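Local coordinates for protein importin-95 (Chaetomium thermophilum, PDB 4XRI) that acts as a nuclear transport receptor of the importin-beta family, importing protein cargo into the nucleus, and probably binds a small GTPase of the Ran type, at residues 123-128 against 163-168; 252-257 against 291-296. The protein carries 2 engineered substitutions. One frame throughout, in Å; residues are numbered along the deposited sequence.

Contact 1. Residues 123-128 against 163-168; sequences VIAAIA and IGFICE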
ATOM      1  N   VAL A 123      27.900  15.173   3.892  1.00 37.55           N
ATOM      2  CA  VAL A 123      28.402  16.061   2.852  1.00 36.92           C
ATOM      3  C   VAL A 123      29.279  15.304   1.863  1.00 39.92           C
ATOM      4  O   VAL A 123      29.106  15.413   0.647  1.00 41.55           O
ATOM      5  CB  VAL A 123      29.210  17.231   3.453  1.00 43.27           C
ATOM      6  CG1 VAL A 123      29.872  18.038   2.349  1.00 36.50           C
ATOM      7  CG2 VAL A 123      28.314  18.111   4.307  1.00 44.43           C
ATOM      8  N   ILE A 124      30.216  14.529   2.400  1.00 41.34           N
ATOM      9  CA  ILE A 124      31.157  13.763   1.592  1.00 33.78           C
ATOM     10  C   ILE A 124      30.447  12.756   0.686  1.00 37.60           C
ATOM     11  O   ILE A 124      30.809  12.596  -0.482  1.00 38.63           O
ATOM     12  CB  ILE A 124      32.172  13.035   2.493  1.00 36.26           C
ATOM     13  CG1 ILE A 124      33.189  14.042   3.033  1.00 41.62           C
ATOM     14  CG2 ILE A 124      32.876  11.916   1.734  1.00 33.12           C
ATOM     15  CD1 ILE A 124      34.085  13.493   4.105  1.00 40.36           C
ATOM     16  N   ALA A 125      29.429  12.095   1.227  1.00 39.80           N
ATOM     17  CA  ALA A 125      28.641  11.129   0.469  1.00 38.64           C
ATOM     18  C   ALA A 125      27.930  11.802  -0.700  1.00 35.75           C
ATOM     19  O   ALA A 125      27.882  11.262  -1.806  1.00 39.02           O
ATOM     20  CB  ALA A 125      27.631  10.444   1.375  1.00 33.74           C
ATOM     21  N   ALA A 126      27.386  12.988  -0.439  1.00 40.37           N
ATOM     22  CA  ALA A 126      26.667  13.756  -1.450  1.00 42.07           C
ATOM     23  C   ALA A 126      27.594  14.180  -2.586  1.00 51.66           C
ATOM     24  O   ALA A 126      27.231  14.100  -3.761  1.00 45.87           O
ATOM     25  CB  ALA A 126      26.016  14.972  -0.822  1.00 40.34           C
ATOM     26  N   ILE A 127      28.791  14.632  -2.228  1.00 34.90           N
ATOM     27  CA  ILE A 127      29.782  15.033  -3.219  1.00 38.18           C
ATOM     28  C   ILE A 127      30.268  13.822  -4.009  1.00 38.80           C
ATOM     29  O   ILE A 127      30.409  13.878  -5.233  1.00 40.89           O
ATOM     30  CB  ILE A 127      30.987  15.730  -2.564  1.00 40.54           C
ATOM     31  CG1 ILE A 127      30.549  17.027  -1.882  1.00 38.04           C
ATOM     32  CG2 ILE A 127      32.068  16.011  -3.595  1.00 41.74           C
ATOM     33  CD1 ILE A 127      31.681  17.772  -1.209  1.00 40.04           C
ATOM     34  N   ALA A 128      30.511  12.725  -3.297  1.00 42.88           N
ATOM     35  CA  ALA A 128      31.010  11.499  -3.909  1.00 42.11           C
ATOM     36  C   ALA A 128      30.039  10.946  -4.948  1.00 43.21           C
ATOM     37  O   ALA A 128      30.455  10.432  -5.987  1.00 38.68           O
ATOM     38  CB  ALA A 128      31.286  10.451  -2.841  1.00 35.11           C
ATOM     39  N   ILE A 163      31.816   5.938   4.492  1.00 37.11           N
ATOM     40  CA  ILE A 163      31.941   4.759   3.645  1.00 35.86           C
ATOM     41  C   ILE A 163      30.594   4.055   3.485  1.00 36.98           C
ATOM     42  O   ILE A 163      30.210   3.661   2.381  1.00 36.98           O
ATOM     43  CB  ILE A 163      32.981   3.772   4.217  1.00 41.04           C
ATOM     44  CG1 ILE A 163      34.399   4.310   3.996  1.00 38.10           C
ATOM     45  CG2 ILE A 163      32.832   2.401   3.580  1.00 47.30           C
ATOM     46  CD1 ILE A 163      35.471   3.503   4.705  1.00 38.32           C
ATOM     47  N   GLY A 164      29.876   3.917   4.593  1.00 34.74           N
ATOM     48  CA  GLY A 164      28.567   3.290   4.589  1.00 44.29           C
ATOM     49  C   GLY A 164      27.557   4.066   3.765  1.00 44.98           C
ATOM     50  O   GLY A 164      26.784   3.483   3.006  1.00 41.32           O
ATOM     51  N   PHE A 165      27.569   5.388   3.919  1.00 40.56           N
ATOM     52  CA  PHE A 165      26.684   6.276   3.167  1.00 41.74           C
ATOM     53  C   PHE A 165      26.902   6.137   1.668  1.00 38.11           C
ATOM     54  O   PHE A 165      25.950   6.091   0.888  1.00 46.69           O
ATOM     55  CB  PHE A 165      26.899   7.736   3.581  1.00 40.58           C
ATOM     56  CG  PHE A 165      26.360   8.073   4.941  1.00 47.88           C
ATOM     57  CD1 PHE A 165      25.585   7.166   5.642  1.00 51.59           C
ATOM     58  CD2 PHE A 165      26.618   9.308   5.513  1.00 37.77           C
ATOM     59  CE1 PHE A 165      25.086   7.479   6.889  1.00 51.14           C
ATOM     60  CE2 PHE A 165      26.117   9.630   6.758  1.00 42.78           C
ATOM     61  CZ  PHE A 165      25.349   8.713   7.448  1.00 51.35           C
ATOM     62  N   ILE A 166      28.169   6.073   1.276  1.00 39.74           N
ATOM     63  CA  ILE A 166      28.548   5.964  -0.124  1.00 38.07           C
ATOM     64  C   ILE A 166      28.181   4.594  -0.697  1.00 43.37           C
ATOM     65  O   ILE A 166      27.641   4.498  -1.801  1.00 41.86           O
ATOM     66  CB  ILE A 166      30.057   6.219  -0.302  1.00 36.49           C
ATOM     67  CG1 ILE A 166      30.374   7.690  -0.027  1.00 35.63           C
ATOM     68  CG2 ILE A 166      30.511   5.835  -1.700  1.00 36.70           C
ATOM     69  CD1 ILE A 166      31.854   8.002   0.039  1.00 36.35           C
ATOM     70  N   CYS A 167      28.454   3.539   0.065  1.00 40.81           N
ATOM     71  CA  CYS A 167      28.212   2.177  -0.403  1.00 44.04           C
ATOM     72  C   CYS A 167      26.729   1.810  -0.449  1.00 44.90           C
ATOM     73  O   CYS A 167      26.329   0.943  -1.222  1.00 45.57           O
ATOM     74  CB  CYS A 167      28.962   1.173   0.476  1.00 43.12           C
ATOM     75  SG  CYS A 167      30.738   1.090   0.152  1.00 47.20           S
ATOM     76  N   GLU A 168      25.912   2.464   0.372  1.00 42.95           N
ATOM     77  CA  GLU A 168      24.490   2.137   0.420  1.00 45.33           C
ATOM     78  C   GLU A 168      23.731   2.796  -0.725  1.00 49.55           C
ATOM     79  O   GLU A 168      22.626   2.375  -1.068  1.00 45.46           O
ATOM     80  CB  GLU A 168      23.871   2.554   1.758  1.00 41.32           C
ATOM     81  CG  GLU A 168      23.580   4.036   1.889  1.00 50.53           C
ATOM     82  CD  GLU A 168      22.801   4.372   3.151  1.00 60.02           C
ATOM     83  OE1 GLU A 168      22.800   5.556   3.553  1.00 65.23           O
ATOM     84  OE2 GLU A 168      22.187   3.457   3.738  1.00 61.03           O
TER

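Contact 2. Residues 252-257 against 291-296; sequences CLNRIM and AVEFWS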
ATOM      1  N   CYS A 252      22.072  -5.530  11.157  1.00 44.81           N
ATOM      2  CA  CYS A 252      22.868  -6.052  10.053  1.00 48.49           C
ATOM      3  C   CYS A 252      22.387  -7.448   9.669  1.00 48.18           C
ATOM      4  O   CYS A 252      22.247  -7.773   8.490  1.00 45.46           O
ATOM      5  CB  CYS A 252      24.349  -6.086  10.442  1.00 51.55           C
ATOM      6  SG  CYS A 252      25.504  -6.323   9.087  1.00 65.44           S
ATOM      7  N   LEU A 253      22.132  -8.266  10.685  1.00 47.65           N
ATOM      8  CA  LEU A 253      21.712  -9.645  10.491  1.00 41.67           C
ATOM      9  C   LEU A 253      20.346  -9.718   9.809  1.00 36.05           C
ATOM     10  O   LEU A 253      20.115 -10.569   8.948  1.00 35.85           O
ATOM     11  CB  LEU A 253      21.683 -10.373  11.837  1.00 39.17           C
ATOM     12  CG  LEU A 253      21.705 -11.899  11.828  1.00 48.08           C
ATOM     13  CD1 LEU A 253      22.814 -12.401  10.916  1.00 48.56           C
ATOM     14  CD2 LEU A 253      21.898 -12.425  13.248  1.00 40.36           C
ATOM     15  N   ASN A 254      19.448  -8.816  10.196  1.00 36.54           N
ATOM     16  CA  ASN A 254      18.110  -8.753   9.617  1.00 37.87           C
ATOM     17  C   ASN A 254      18.143  -8.413   8.136  1.00 38.76           C
ATOM     18  O   ASN A 254      17.362  -8.947   7.348  1.00 44.34           O
ATOM     19  CB  ASN A 254      17.251  -7.728  10.359  1.00 38.20           C
ATOM     20  CG  ASN A 254      16.967  -8.138  11.792  1.00 43.42           C
ATOM     21  OD1 ASN A 254      17.206  -9.279  12.180  1.00 40.55           O
ATOM     22  ND2 ASN A 254      16.454  -7.205  12.586  1.00 41.54           N
ATOM     23  N   ARG A 255      19.054  -7.521   7.763  1.00 39.95           N
ATOM     24  CA  ARG A 255      19.217  -7.139   6.368  1.00 42.33           C
ATOM     25  C   ARG A 255      19.844  -8.277   5.570  1.00 40.77           C
ATOM     26  O   ARG A 255      19.497  -8.497   4.409  1.00 42.93           O
ATOM     27  CB  ARG A 255      20.061  -5.867   6.250  1.00 56.30           C
ATOM     28  CG  ARG A 255      19.288  -4.613   6.602  1.00 69.82           C
ATOM     29  CD  ARG A 255      20.160  -3.371   6.644  1.00 78.24           C
ATOM     30  NE  ARG A 255      19.409  -2.247   7.197  1.00 81.41           N
ATOM     31  CZ  ARG A 255      19.835  -0.990   7.226  1.00 81.72           C
ATOM     32  NH1 ARG A 255      21.022  -0.674   6.728  1.00 77.49           N
ATOM     33  NH2 ARG A 255      19.066  -0.045   7.755  1.00 84.02           N
ATOM     34  N   ILE A 256      20.760  -9.001   6.205  1.00 39.19           N
ATOM     35  CA  ILE A 256      21.387 -10.160   5.580  1.00 40.23           C
ATOM     36  C   ILE A 256      20.344 -11.227   5.254  1.00 47.86           C
ATOM     37  O   ILE A 256      20.313 -11.763   4.143  1.00 45.12           O
ATOM     38  CB  ILE A 256      22.481 -10.765   6.483  1.00 43.23           C
ATOM     39  CG1 ILE A 256      23.724  -9.870   6.482  1.00 44.86           C
ATOM     40  CG2 ILE A 256      22.841 -12.172   6.025  1.00 38.43           C
ATOM     41  CD1 ILE A 256      24.754 -10.252   7.516  1.00 40.51           C
ATOM     42  N   MET A 257      19.487 -11.522   6.228  1.00 43.89           N
ATOM     43  CA  MET A 257      18.419 -12.498   6.040  1.00 43.77           C
ATOM     44  C   MET A 257      17.460 -12.071   4.931  1.00 42.77           C
ATOM     45  O   MET A 257      17.044 -12.887   4.111  1.00 43.01           O
ATOM     46  CB  MET A 257      17.649 -12.702   7.345  1.00 38.94           C
ATOM     47  CG  MET A 257      16.484 -13.689   7.236  1.00 40.09           C
ATOM     48  SD  MET A 257      17.009 -15.353   6.766  1.00 44.49           S
ATOM     49  CE  MET A 257      18.105 -15.754   8.122  1.00 33.59           C
ATOM     50  N   ALA A 291      15.693  -8.735  17.349  1.00 37.79           N
ATOM     51  CA  ALA A 291      15.759 -10.185  17.275  1.00 43.57           C
ATOM     52  C   ALA A 291      14.395 -10.768  16.914  1.00 37.29           C
ATOM     53  O   ALA A 291      14.312 -11.754  16.188  1.00 42.31           O
ATOM     54  CB  ALA A 291      16.262 -10.763  18.591  1.00 40.55           C
ATOM     55  N   VAL A 292      13.329 -10.155  17.420  1.00 38.34           N
ATOM     56  CA  VAL A 292      11.976 -10.549  17.042  1.00 37.45           C
ATOM     57  C   VAL A 292      11.753 -10.232  15.569  1.00 46.02           C
ATOM     58  O   VAL A 292      11.163 -11.022  14.828  1.00 42.92           O
ATOM     59  CB  VAL A 292      10.908  -9.836  17.902  1.00 36.88           C
ATOM     60  CG1 VAL A 292       9.528  -9.972  17.269  1.00 36.38           C
ATOM     61  CG2 VAL A 292      10.907 -10.399  19.308  1.00 36.69           C
ATOM     62  N   GLU A 293      12.245  -9.069  15.154  1.00 43.59           N
ATOM     63  CA  GLU A 293      12.174  -8.646  13.762  1.00 45.11           C
ATOM     64  C   GLU A 293      12.912  -9.620  12.847  1.00 38.62           C
ATOM     65  O   GLU A 293      12.519  -9.823  11.695  1.00 41.17           O
ATOM     66  CB  GLU A 293      12.748  -7.234  13.613  1.00 43.60           C
ATOM     67  CG  GLU A 293      12.975  -6.776  12.178  1.00 51.59           C
ATOM     68  CD  GLU A 293      11.683  -6.593  11.403  1.00 65.14           C
ATOM     69  OE1 GLU A 293      10.615  -6.461  12.037  1.00 71.59           O
ATOM     70  OE2 GLU A 293      11.737  -6.580  10.155  1.00 67.29           O
ATOM     71  N   PHE A 294      13.979 -10.224  13.366  1.00 43.99           N
ATOM     72  CA  PHE A 294      14.717 -11.241  12.625  1.00 35.40           C
ATOM     73  C   PHE A 294      13.797 -12.367  12.188  1.00 34.56           C
ATOM     74  O   PHE A 294      13.819 -12.792  11.030  1.00 37.56           O
ATOM     75  CB  PHE A 294      15.864 -11.812  13.465  1.00 37.24           C
ATOM     76  CG  PHE A 294      16.583 -12.963  12.810  1.00 40.14           C
ATOM     77  CD1 PHE A 294      17.650 -12.732  11.958  1.00 36.55           C
ATOM     78  CD2 PHE A 294      16.195 -14.274  13.049  1.00 37.96           C
ATOM     79  CE1 PHE A 294      18.313 -13.782  11.355  1.00 37.78           C
ATOM     80  CE2 PHE A 294      16.853 -15.326  12.445  1.00 36.46           C
ATOM     81  CZ  PHE A 294      17.913 -15.079  11.601  1.00 35.66           C
ATOM     82  N   TRP A 295      12.991 -12.848  13.127  1.00 35.79           N
ATOM     83  CA  TRP A 295      12.108 -13.973  12.860  1.00 34.59           C
ATOM     84  C   TRP A 295      10.864 -13.552  12.095  1.00 39.68           C
ATOM     85  O   TRP A 295      10.267 -14.355  11.384  1.00 37.71           O
ATOM     86  CB  TRP A 295      11.739 -14.665  14.169  1.00 36.58           C
ATOM     87  CG  TRP A 295      12.849 -15.538  14.619  1.00 37.35           C
ATOM     88  CD1 TRP A 295      13.693 -15.335  15.673  1.00 33.94           C
ATOM     89  CD2 TRP A 295      13.283 -16.743  13.980  1.00 36.10           C
ATOM     90  NE1 TRP A 295      14.609 -16.357  15.745  1.00 39.48           N
ATOM     91  CE2 TRP A 295      14.380 -17.230  14.718  1.00 34.62           C
ATOM     92  CE3 TRP A 295      12.842 -17.460  12.864  1.00 37.01           C
ATOM     93  CZ2 TRP A 295      15.038 -18.412  14.374  1.00 35.16           C
ATOM     94  CZ3 TRP A 295      13.495 -18.628  12.526  1.00 36.94           C
ATOM     95  CH2 TRP A 295      14.584 -19.091  13.274  1.00 35.78           C
ATOM     96  N   SER A 296      10.502 -12.280  12.216  1.00 40.54           N
ATOM     97  CA  SER A 296       9.462 -11.711  11.373  1.00 41.42           C
ATOM     98  C   SER A 296       9.942 -11.683   9.925  1.00 43.02           C
ATOM     99  O   SER A 296       9.183 -11.976   9.000  1.00 47.33           O
ATOM    100  CB  SER A 296       9.084 -10.306  11.848  1.00 45.48           C
ATOM    101  OG  SER A 296       8.372 -10.359  13.073  1.00 49.16           O
TER

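Contact 1. Residues 123-128 against 163-168
A125 sits against F165 and I166, and its methyl is the centre of this contact. A125 CB meets F165 CB at 3.6 Å, methyl against methylene. A125 also lies near the edge of the F165 ring and close to its plane, so the ring is not stacked on the methyl. Beside F165, I166 takes up the next part of the contact. I166 CG1 lies 3.9 Å from A125 CA, so the isoleucine rests on the backbone as well as on the methyl. Its tip goes further along helix 114-131, where I166 CD1 is 3.8 Å from A128 CB. I124 adds a looser touch, with I124 CG2 4.4 Å from I166 CD1. CG1 of I166 lies beside the backbone N (chi1 -69°), and an extended chi2 then carries CD1 across to A128.

All of these contacts are apolar. The small residues A125 and A128 face the longer F165 and I166, which lets the helices come close. The segment axes approach to 8.7 Å and cross at -34°, both running in the same general direction. A125 and I166 are the nearest backbone pair, with CA atoms 5.2 Å apart.

F165 also packs on Q118, A121 and Q122, one or two turns earlier in helix 114-131. Helix 140-150 lies between the two helices in sequence, as expected for the stacked helices of a HEAT-repeat protein. Its M141 and L144 touch I166, and its L140 touches A128. Helix 95-108 packs against I124 through A105 and L106.

Contact 2. Residues 252-257 against 291-296
The F294 ring lies against L253, N254 and M257 of helix 243-260. CG of F294 is anti to the backbone N (chi1 174°), which carries the ring across to the other helix. L253 CG approaches F294 CE1 at 3.9 Å, obliquely to the ring. M257 is bent at both chi2 and chi3. The bends bring M257 CE to 3.5 Å from F294 CZ, and the two side chains cross at about a right angle.

N254 CG lies beside the backbone N (chi1 -66°), and its amide oxygen reaches the CB end of F294, with N254 OD1 3.1 Å from F294 CB. This oxygen lies at the ring edge, in the ring plane. The amide and ring planes are 39° apart. The other end of the amide passes the aliphatic part of E293, with N254 ND2 3.5 Å from E293 CG. This nitrogen donates a hydrogen bond to L290 O, one turn before F294. A leucine in place of N254 would probably leave L290 O without this side-chain donor and remove a polar link between the two helices.

W295 backs the aromatic from within its own helix: F294 CD2 lies over one face of the indole. One N-H of the buried N254 amide is bonded to the main-chain carbonyl of L290, which is consistent with fixing the rotation of that amide beside an otherwise largely apolar interface.

Overall arrangement
Contact 1 comes wholly before contact 2 along the chain. Their centres are 25 Å apart. The nearest atoms are about 5 Å apart, between the side chains of E168 and R255, and do not touch. The neighbouring residues D212 and S213 connect the two regions: C167 packs on S213, and R255 makes a salt bridge with D212. Each contact joins two roughly co-directional helices with one helix between them in sequence, 140-150 or 265-280. The segments of contact 2 are almost parallel, at 3°, whereas those of contact 1 are inclined to each other. Such repeated helix stacking builds the HEAT-repeat array.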